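PDB 4RPC: putative alpha/beta hydrolase from Desulfitobacterium hafniense, which is probably a hydrolase of the alpha/beta hydrolase fold, with its substrate not established. Local coordinates for residues L77-E82 and M105-I111; F141-L145 and I173-R179; Q122-G127 and A189-L194. All coordinates share one frame; numbering follows the deposited sequence.

Contact 1. Residues L77-E82 and M105-I111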
loop_
_atom_site.group_PDB
_atom_site.type_symbol
_atom_site.label_atom_id
_atom_site.label_comp_id
_atom_site.label_asym_id
_atom_site.label_seq_id
_atom_site.Cartn_x
_atom_site.Cartn_y
_atom_site.Cartn_z
ATOM N N LEU A 77 0.334 14.368 -1.371
ATOM C CA LEU A 77 1.137 13.848 -0.278
ATOM C C LEU A 77 2.508 14.503 -0.254
ATOM O O LEU A 77 3.080 14.772 0.818
ATOM C CB LEU A 77 1.315 12.331 -0.476
ATOM C CG LEU A 77 1.806 11.451 0.627
ATOM C CD1 LEU A 77 1.201 11.880 1.951
ATOM C CD2 LEU A 77 1.443 10.000 0.297
ATOM N N GLY A 78 3.053 14.713 -1.447
ATOM C CA GLY A 78 4.323 15.422 -1.580
ATOM C C GLY A 78 4.171 16.838 -1.018
ATOM O O GLY A 78 5.093 17.385 -0.398
ATOM N N GLU A 79 3.024 17.440 -1.215
ATOM C CA GLU A 79 2.825 18.786 -0.635
ATOM C C GLU A 79 2.711 18.733 0.881
ATOM O O GLU A 79 3.070 19.673 1.541
ATOM C CB GLU A 79 1.577 19.432 -1.199
ATOM C CG GLU A 79 1.742 19.718 -2.679
ATOM C CD GLU A 79 0.501 20.323 -3.299
ATOM O OE1 GLU A 79 -0.515 19.600 -3.531
ATOM O OE2 GLU A 79 0.566 21.526 -3.572
ATOM N N ALA A 80 2.183 17.640 1.426
ATOM C CA ALA A 80 2.014 17.564 2.872
ATOM C C ALA A 80 3.352 17.356 3.474
ATOM O O ALA A 80 3.622 17.900 4.517
ATOM C CB ALA A 80 1.042 16.478 3.303
ATOM N N LEU A 81 4.214 16.620 2.792
ATOM C CA LEU A 81 5.572 16.431 3.261
ATOM C C LEU A 81 6.384 17.691 3.243
ATOM O O LEU A 81 7.125 17.988 4.169
ATOM C CB LEU A 81 6.264 15.356 2.449
ATOM C CG LEU A 81 5.797 13.912 2.676
ATOM C CD1 LEU A 81 6.648 12.943 1.868
ATOM C CD2 LEU A 81 5.791 13.521 4.125
ATOM N N GLU A 82 6.232 18.444 2.190
ATOM C CA GLU A 82 6.817 19.774 2.085
ATOM C C GLU A 82 6.373 20.731 3.206
ATOM O O GLU A 82 7.167 21.482 3.720
ATOM C CB GLU A 82 6.417 20.358 0.749
ATOM C CG GLU A 82 7.181 21.593 0.352
ATOM C CD GLU A 82 6.760 22.062 -1.035
ATOM O OE1 GLU A 82 5.961 21.333 -1.676
ATOM O OE2 GLU A 82 7.209 23.147 -1.475
HETATM N N MSE A 105 5.302 8.381 -5.891
HETATM C CA MSE A 105 6.132 9.366 -5.172
HETATM C C MSE A 105 7.601 9.274 -5.535
HETATM O O MSE A 105 8.257 10.280 -5.641
HETATM C CB MSE A 105 5.916 9.238 -3.674
HETATM C CG MSE A 105 4.593 9.983 -3.423
HETATM SE SE MSE A 105 4.279 9.748 -1.529
HETATM C CE MSE A 105 5.449 11.302 -1.122
ATOM N N ALA A 106 8.107 8.065 -5.798
ATOM C CA ALA A 106 9.519 7.893 -6.172
ATOM C C ALA A 106 9.827 8.434 -7.545
ATOM O O ALA A 106 10.947 8.809 -7.813
ATOM C CB ALA A 106 9.941 6.420 -6.092
ATOM N N ILE A 107 8.832 8.446 -8.412
ATOM C CA ILE A 107 8.975 8.899 -9.783
ATOM C C ILE A 107 8.850 10.416 -9.927
ATOM O O ILE A 107 9.552 11.010 -10.726
ATOM C CB ILE A 107 7.881 8.242 -10.637
ATOM C CG1 ILE A 107 8.129 6.748 -10.763
ATOM C CG2 ILE A 107 7.717 8.965 -11.972
ATOM C CD1 ILE A 107 6.969 6.060 -11.474
ATOM N N ARG A 108 7.904 11.037 -9.226
ATOM C CA ARG A 108 7.704 12.475 -9.334
ATOM C C ARG A 108 8.968 13.258 -8.988
ATOM O O ARG A 108 9.319 14.233 -9.665
ATOM C CB ARG A 108 6.614 12.925 -8.392
ATOM C CG ARG A 108 5.202 12.609 -8.841
ATOM C CD ARG A 108 4.226 13.000 -7.726
ATOM N NE ARG A 108 4.677 14.133 -6.892
ATOM C CZ ARG A 108 4.505 15.431 -7.178
ATOM N NH1 ARG A 108 3.883 15.810 -8.295
ATOM N NH2 ARG A 108 4.966 16.361 -6.339
ATOM N N GLY A 109 9.639 12.864 -7.914
ATOM C CA GLY A 109 10.948 13.430 -7.605
ATOM C C GLY A 109 10.926 14.734 -6.834
ATOM O O GLY A 109 11.987 15.283 -6.548
ATOM N N GLU A 110 9.743 15.240 -6.486
ATOM C CA GLU A 110 9.666 16.414 -5.633
ATOM C C GLU A 110 10.478 16.074 -4.375
ATOM O O GLU A 110 11.430 16.743 -4.016
ATOM C CB GLU A 110 8.206 16.724 -5.283
ATOM C CG GLU A 110 7.973 18.158 -4.778
ATOM C CD GLU A 110 6.792 18.288 -3.803
ATOM O OE1 GLU A 110 5.816 17.495 -3.907
ATOM O OE2 GLU A 110 6.840 19.184 -2.926
ATOM N N ILE A 111 10.111 14.963 -3.768
ATOM C CA ILE A 111 10.724 14.436 -2.572
ATOM C C ILE A 111 11.569 13.186 -2.846
ATOM O O ILE A 111 11.141 12.290 -3.573
ATOM C CB ILE A 111 9.599 14.124 -1.597
ATOM C CG1 ILE A 111 9.114 15.466 -1.056
ATOM C CG2 ILE A 111 10.061 13.164 -0.510
ATOM C CD1 ILE A 111 7.908 15.335 -0.201
#
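L77 and L81, one turn apart on helix 70-83, face M105 in the last turn of helix 97-108 and I111 in the loop just past it. The apolar contacts centre on M105. It is a selenomethionine, and its SE lies 3.4 Å from CD2 of L77, the two side chains crossing at about a right angle. Its chain bends at the last torsion (chi3 84°), which swings CE round to L81, 3.6 Å from CD1. I111 lies beside L81, but its CD1 is placed too close to be trusted in detail. G78 lies between these leucines and has no side chain.

The polar groups lie at the exposed side. E110 is poorly ordered, so both of its distances are uncertain. R108 NH2 and E110 OE1 form a salt bridge of 2.8 Å, with weak hydrogen-bond geometry. E110 OE2 is modelled 2.6 Å from E82 OE1, with the carboxylate planes 66° apart. G109, the first residue past the helix, has positive phi (85°).

The contact joins helix 70-83 to the last turn of helix 97-108 and the loop that leads into strand 112-119. L77 and L81 also touch L13 of strand 13-17. On strand 50-54, L77 touches P54 and L81 touches L52.

Contact 2. Residues F141-L145 and I173-R179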
loop_
_atom_site.group_PDB
_atom_site.type_symbol
_atom_site.label_atom_id
_atom_site.label_comp_id
_atom_site.label_asym_id
_atom_site.label_seq_id
_atom_site.Cartn_x
_atom_site.Cartn_y
_atom_site.Cartn_z
ATOM N N PHE A 141 -14.976 -6.582 -0.672
ATOM C CA PHE A 141 -14.363 -6.066 0.564
ATOM C C PHE A 141 -15.391 -5.705 1.637
ATOM O O PHE A 141 -15.188 -5.980 2.806
ATOM C CB PHE A 141 -13.476 -4.886 0.261
ATOM C CG PHE A 141 -12.057 -5.248 -0.059
ATOM C CD1 PHE A 141 -11.670 -6.561 -0.304
ATOM C CD2 PHE A 141 -11.101 -4.261 -0.120
ATOM C CE1 PHE A 141 -10.341 -6.897 -0.570
ATOM C CE2 PHE A 141 -9.774 -4.576 -0.379
ATOM C CZ PHE A 141 -9.392 -5.907 -0.618
ATOM N N LEU A 142 -16.513 -5.112 1.234
ATOM C CA LEU A 142 -17.549 -4.777 2.196
ATOM C C LEU A 142 -18.189 -6.065 2.753
ATOM O O LEU A 142 -18.486 -6.179 3.954
ATOM C CB LEU A 142 -18.625 -3.862 1.560
ATOM C CG LEU A 142 -18.061 -2.481 1.321
ATOM C CD1 LEU A 142 -18.943 -1.717 0.397
ATOM C CD2 LEU A 142 -17.819 -1.708 2.636
ATOM N N ASN A 143 -18.405 -7.030 1.869
ATOM C CA ASN A 143 -18.869 -8.341 2.291
ATOM C C ASN A 143 -18.012 -8.973 3.385
ATOM O O ASN A 143 -18.527 -9.694 4.223
ATOM C CB ASN A 143 -19.008 -9.297 1.115
ATOM C CG ASN A 143 -20.356 -9.206 0.459
ATOM O OD1 ASN A 143 -21.348 -8.992 1.105
ATOM N ND2 ASN A 143 -20.389 -9.346 -0.838
ATOM N N LEU A 144 -16.724 -8.688 3.406
ATOM C CA LEU A 144 -15.868 -9.231 4.460
ATOM C C LEU A 144 -16.351 -8.793 5.831
ATOM O O LEU A 144 -16.203 -9.522 6.793
ATOM C CB LEU A 144 -14.420 -8.803 4.279
ATOM C CG LEU A 144 -13.744 -9.318 3.017
ATOM C CD1 LEU A 144 -12.347 -8.711 2.874
ATOM C CD2 LEU A 144 -13.651 -10.828 3.067
ATOM N N LEU A 145 -16.946 -7.603 5.895
ATOM C CA LEU A 145 -17.452 -7.032 7.147
ATOM C C LEU A 145 -18.663 -7.768 7.628
ATOM O O LEU A 145 -18.984 -7.706 8.781
ATOM C CB LEU A 145 -17.796 -5.516 6.991
ATOM C CG LEU A 145 -16.608 -4.604 6.626
ATOM C CD1 LEU A 145 -17.083 -3.245 6.105
ATOM C CD2 LEU A 145 -15.604 -4.432 7.783
ATOM N N ILE A 173 -10.162 -3.941 7.059
ATOM C CA ILE A 173 -11.175 -3.123 6.394
ATOM C C ILE A 173 -11.681 -2.069 7.358
ATOM O O ILE A 173 -12.061 -2.359 8.459
ATOM C CB ILE A 173 -12.357 -3.954 5.955
ATOM C CG1 ILE A 173 -11.922 -5.124 5.076
ATOM C CG2 ILE A 173 -13.362 -3.052 5.267
ATOM C CD1 ILE A 173 -11.167 -4.740 3.802
ATOM N N TYR A 174 -11.678 -0.824 6.939
ATOM C CA TYR A 174 -12.056 0.262 7.811
ATOM C C TYR A 174 -13.530 0.075 8.096
ATOM O O TYR A 174 -14.360 -0.048 7.197
ATOM C CB TYR A 174 -11.731 1.640 7.170
ATOM C CG TYR A 174 -12.224 2.868 7.918
ATOM C CD1 TYR A 174 -12.093 2.989 9.284
ATOM C CD2 TYR A 174 -12.826 3.915 7.220
ATOM C CE1 TYR A 174 -12.583 4.102 9.956
ATOM C CE2 TYR A 174 -13.315 5.025 7.865
ATOM C CZ TYR A 174 -13.179 5.128 9.202
ATOM O OH TYR A 174 -13.642 6.271 9.768
ATOM N N GLU A 175 -13.870 0.053 9.369
ATOM C CA GLU A 175 -15.223 -0.338 9.720
ATOM C C GLU A 175 -16.271 0.716 9.316
ATOM O O GLU A 175 -17.422 0.380 9.181
ATOM C CB GLU A 175 -15.301 -0.744 11.196
ATOM C CG GLU A 175 -15.154 0.395 12.151
ATOM C CD GLU A 175 -15.282 -0.055 13.607
ATOM O OE1 GLU A 175 -15.148 -1.268 13.922
ATOM O OE2 GLU A 175 -15.518 0.835 14.445
ATOM N N HIS A 176 -15.862 1.955 9.072
ATOM C CA HIS A 176 -16.794 3.019 8.649
ATOM C C HIS A 176 -16.598 3.498 7.228
ATOM O O HIS A 176 -17.032 4.597 6.865
ATOM C CB HIS A 176 -16.706 4.207 9.589
ATOM C CG HIS A 176 -17.113 3.886 10.983
ATOM N ND1 HIS A 176 -18.315 3.270 11.279
ATOM C CD2 HIS A 176 -16.485 4.088 12.163
ATOM C CE1 HIS A 176 -18.404 3.103 12.586
ATOM N NE2 HIS A 176 -17.306 3.594 13.142
ATOM N N ILE A 177 -15.932 2.674 6.423
ATOM C CA ILE A 177 -15.707 3.044 5.055
ATOM C C ILE A 177 -17.091 3.065 4.325
ATOM O O ILE A 177 -18.024 2.329 4.683
ATOM C CB ILE A 177 -14.696 2.140 4.371
ATOM C CG1 ILE A 177 -14.275 2.697 3.004
ATOM C CG2 ILE A 177 -15.252 0.763 4.170
ATOM C CD1 ILE A 177 -13.392 3.927 3.091
ATOM N N THR A 178 -17.233 4.009 3.411
ATOM C CA THR A 178 -18.380 4.024 2.531
ATOM C C THR A 178 -18.040 3.423 1.223
ATOM O O THR A 178 -16.901 3.468 0.774
ATOM C CB THR A 178 -18.890 5.447 2.296
ATOM O OG1 THR A 178 -17.900 6.228 1.607
ATOM C CG2 THR A 178 -19.248 6.039 3.598
ATOM N N ARG A 179 -19.036 2.858 0.578
ATOM C CA ARG A 179 -18.802 2.229 -0.693
ATOM C C ARG A 179 -18.247 3.225 -1.728
ATOM O O ARG A 179 -17.251 2.899 -2.445
ATOM C CB ARG A 179 -20.026 1.468 -1.209
ATOM C CG ARG A 179 -19.734 0.813 -2.563
ATOM C CD ARG A 179 -20.836 -0.115 -3.011
ATOM N NE ARG A 179 -20.440 -0.978 -4.130
ATOM C CZ ARG A 179 -20.335 -0.594 -5.396
ATOM N NH1 ARG A 179 -20.505 0.671 -5.754
ATOM N NH2 ARG A 179 -19.962 -1.477 -6.305
#
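F141 CA and I173 CA are 7.3 Å apart and form the closest backbone pair at one end of this contact. At the other end L142 CA and R179 CA are 7.7 Å apart. Residues 141-145 are helical, near the end of helix 130-145. Residues 173-178 are a loop with a type I beta turn from Y174 to I177. T178 takes the N-cap position, and R179 opens helix 179-191. No hydrogen bond crosses between the segments.

I173 is the main apolar residue of the loop. Its CD1 sits over one face of the F141 ring, 4.2 Å from the centroid and 24° off the normal, in a CH-pi contact displaced toward the rim. Its other branch, CG2, meets L145 CD2 at 3.6 Å. The two branches thus reach different residues of the helix. L142 also uses both methyls. CD1 packs on R179 CB at 3.7 Å, and CD2 meets I177 CG2 at 3.9 Å. The R179 chain is extended from CG to NE, with CG anti to the backbone N (chi1 -180°). This carries its guanidinium back along helix 130-145, to a salt bridge with D139 and a hydrogen bond with N135.

L182 of helix 179-191 touches F141, L142 and I177, and V166 and L169 of helix 165-169 touch L144. These helices lie in the insertion between strands 112-119 and 204-210, consistent with the cap of alpha/beta hydrolases.

Contact 3. Residues Q122-G127 and A189-L194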
loop_
_atom_site.group_PDB
_atom_site.type_symbol
_atom_site.label_atom_id
_atom_site.label_comp_id
_atom_site.label_asym_id
_atom_site.label_seq_id
_atom_site.Cartn_x
_atom_site.Cartn_y
_atom_site.Cartn_z
ATOM N N GLN A 122 0.015 -3.738 -7.530
ATOM C CA GLN A 122 -0.643 -4.168 -8.751
ATOM C C GLN A 122 -0.510 -2.935 -9.645
ATOM O O GLN A 122 -0.905 -1.874 -9.241
ATOM C CB GLN A 122 -2.130 -4.576 -8.457
ATOM C CG GLN A 122 -3.160 -3.468 -8.008
ATOM C CD GLN A 122 -3.262 -3.093 -6.452
ATOM O OE1 GLN A 122 -3.623 -1.929 -6.096
ATOM N NE2 GLN A 122 -2.964 -4.075 -5.534
ATOM N N TYR A 123 0.142 -3.040 -10.805
ATOM C CA TYR A 123 0.505 -1.828 -11.578
ATOM C C TYR A 123 0.173 -1.891 -13.063
ATOM O O TYR A 123 0.673 -1.087 -13.858
ATOM C CB TYR A 123 1.994 -1.511 -11.440
ATOM C CG TYR A 123 2.547 -1.670 -10.051
ATOM C CD1 TYR A 123 2.542 -0.594 -9.119
ATOM C CD2 TYR A 123 3.095 -2.875 -9.658
ATOM C CE1 TYR A 123 3.062 -0.737 -7.837
ATOM C CE2 TYR A 123 3.580 -3.026 -8.361
ATOM C CZ TYR A 123 3.567 -1.948 -7.468
ATOM O OH TYR A 123 4.089 -2.154 -6.212
ATOM N N GLU A 124 -0.710 -2.791 -13.423
ATOM C CA GLU A 124 -0.975 -3.093 -14.832
ATOM C C GLU A 124 -1.645 -1.919 -15.592
ATOM O O GLU A 124 -1.158 -1.454 -16.656
ATOM C CB GLU A 124 -1.854 -4.337 -14.899
ATOM C CG GLU A 124 -2.229 -4.774 -16.296
ATOM C CD GLU A 124 -1.030 -5.307 -17.056
ATOM O OE1 GLU A 124 -0.616 -6.472 -16.807
ATOM O OE2 GLU A 124 -0.495 -4.548 -17.890
ATOM N N GLY A 125 -2.768 -1.466 -15.071
ATOM C CA GLY A 125 -3.553 -0.459 -15.726
ATOM C C GLY A 125 -4.640 -1.048 -16.597
ATOM O O GLY A 125 -4.409 -1.365 -17.715
HETATM N N MSE A 126 -5.833 -1.182 -16.069
HETATM C CA MSE A 126 -6.874 -1.912 -16.718
HETATM C C MSE A 126 -7.703 -1.186 -17.738
HETATM O O MSE A 126 -8.602 -1.791 -18.262
HETATM C CB MSE A 126 -7.887 -2.373 -15.723
HETATM C CG MSE A 126 -7.374 -2.641 -14.358
HETATM SE SE MSE A 126 -8.123 -4.330 -13.877
HETATM C CE MSE A 126 -6.459 -5.072 -14.569
ATOM N N GLY A 127 -7.459 0.074 -17.981
ATOM C CA GLY A 127 -8.200 0.779 -18.992
ATOM C C GLY A 127 -9.670 0.639 -18.764
ATOM O O GLY A 127 -10.136 0.822 -17.689
ATOM N N ALA A 189 -6.719 2.713 -8.089
ATOM C CA ALA A 189 -5.817 1.558 -8.086
ATOM C C ALA A 189 -5.747 0.836 -9.435
ATOM O O ALA A 189 -4.671 0.686 -9.990
ATOM C CB ALA A 189 -6.206 0.600 -7.014
ATOM N N TYR A 190 -6.899 0.450 -9.988
ATOM C CA TYR A 190 -6.961 -0.299 -11.214
ATOM C C TYR A 190 -6.625 0.497 -12.473
ATOM O O TYR A 190 -6.209 -0.078 -13.415
ATOM C CB TYR A 190 -8.354 -0.956 -11.368
ATOM C CG TYR A 190 -8.503 -2.146 -10.481
ATOM C CD1 TYR A 190 -7.537 -3.146 -10.468
ATOM C CD2 TYR A 190 -9.591 -2.287 -9.671
ATOM C CE1 TYR A 190 -7.660 -4.256 -9.640
ATOM C CE2 TYR A 190 -9.725 -3.369 -8.822
ATOM C CZ TYR A 190 -8.767 -4.350 -8.808
ATOM O OH TYR A 190 -8.916 -5.445 -8.023
ATOM N N ARG A 191 -6.811 1.807 -12.478
ATOM C CA ARG A 191 -6.450 2.668 -13.598
ATOM C C ARG A 191 -4.950 2.897 -13.731
ATOM O O ARG A 191 -4.454 3.036 -14.836
ATOM C CB ARG A 191 -7.108 4.042 -13.431
ATOM C CG ARG A 191 -7.100 4.898 -14.663
ATOM C CD ARG A 191 -8.324 4.716 -15.520
ATOM N NE ARG A 191 -9.558 4.913 -14.755
ATOM C CZ ARG A 191 -10.776 4.573 -15.193
ATOM N NH1 ARG A 191 -10.925 4.025 -16.411
ATOM N NH2 ARG A 191 -11.857 4.769 -14.381
ATOM N N TYR A 192 -4.223 2.963 -12.608
ATOM C CA TYR A 192 -2.783 3.323 -12.645
ATOM C C TYR A 192 -2.016 2.455 -13.630
ATOM O O TYR A 192 -2.027 1.232 -13.570
ATOM C CB TYR A 192 -2.179 3.210 -11.266
ATOM C CG TYR A 192 -0.792 3.825 -11.101
ATOM C CD1 TYR A 192 -0.571 5.165 -11.357
ATOM C CD2 TYR A 192 0.260 3.086 -10.655
ATOM C CE1 TYR A 192 0.689 5.720 -11.181
ATOM C CE2 TYR A 192 1.522 3.622 -10.502
ATOM C CZ TYR A 192 1.747 4.946 -10.737
ATOM O OH TYR A 192 3.037 5.505 -10.572
ATOM N N ASP A 193 -1.337 3.079 -14.548
ATOM C CA ASP A 193 -0.548 2.333 -15.510
ATOM C C ASP A 193 0.927 2.737 -15.424
ATOM O O ASP A 193 1.344 3.764 -15.954
ATOM C CB ASP A 193 -1.166 2.574 -16.878
ATOM C CG ASP A 193 -0.507 1.786 -17.998
ATOM O OD1 ASP A 193 0.401 0.977 -17.775
ATOM O OD2 ASP A 193 -0.897 2.053 -19.140
ATOM N N LEU A 194 1.709 1.929 -14.726
ATOM C CA LEU A 194 3.116 2.252 -14.452
ATOM C C LEU A 194 4.026 2.068 -15.680
ATOM O O LEU A 194 4.891 2.866 -15.911
ATOM C CB LEU A 194 3.632 1.372 -13.324
ATOM C CG LEU A 194 5.094 1.496 -12.940
ATOM C CD1 LEU A 194 5.362 2.938 -12.608
ATOM C CD2 LEU A 194 5.404 0.568 -11.785
HETATM O O HOH W 1 -2.254 0.500 -8.830
HETATM O O HOH W 2 1.887 -1.035 -16.041
HETATM O O HOH W 3 -5.654 1.882 -17.243
#
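M126 and Y190 meet through side chains that lie side by side and point the same way. In both, CG stands opposite the carbonyl carbon about the first torsion, although M126 is off the usual value (chi1 -30°). The M126 chain then bends at its second and third torsions. This lays SE obliquely beside the Y190 ring, 4.4 Å from the centroid and 41° off the normal. It is a Met-aromatic contact, made here by selenomethionine. A chi1 of 177° turns the L194 side chain to lie alongside Y123, with L194 CB 3.8 Å from Y123 CB.

The backbones are joined directly at two points. M126 N donates to Y190 O at 2.9 Å in a nearly straight bond. L194 N gives Y123 O a weak, long bond of 3.3 Å. Between them G125 lies close to the other chain, its CA 3.1 Å from Y192 O. Three waters lie between the segments. One donates to Q122 O and A189 O. Another lies between Y123 O and D193 OD1, where it can give a proton to either, though not certainly to both. A third accepts from G127 N and donates to R191 O.

Q122 OE1 lies 3.7 Å from A189 CB, while Q122 NE2 hydrogen-bonds S96 OG, the serine of a GxSxG sequence consistent with a nucleophile elbow. The carbonyls of the last turn of helix 179-191 are thus satisfied: Y190 O directly by M126 N, A189 O and R191 O through waters. This holds the loop at the helix end and probably helps to place Q122 beside S96.

How the contacts relate
Contacts 1 and 3 touch: I107 CD1 of contact 1 packs on L194 CD1 of contact 3 at 3.7 Å, though their centres are 20 Å apart. Contact 2 touches neither. Its nearest atoms are about 7 Å from contact 3 and about 16 Å from contact 1. Along the chain contact 2 is nested in the loop closed by contact 3, and both involve helix 179-191, near its opposite ends. Contact 1 precedes them and joins two neighbouring helices packed against the central sheet. S96, H241 and E213 are consistent with a catalytic triad; Q122 of contact 3 touches it, and F141 of contact 2 lies near without contact.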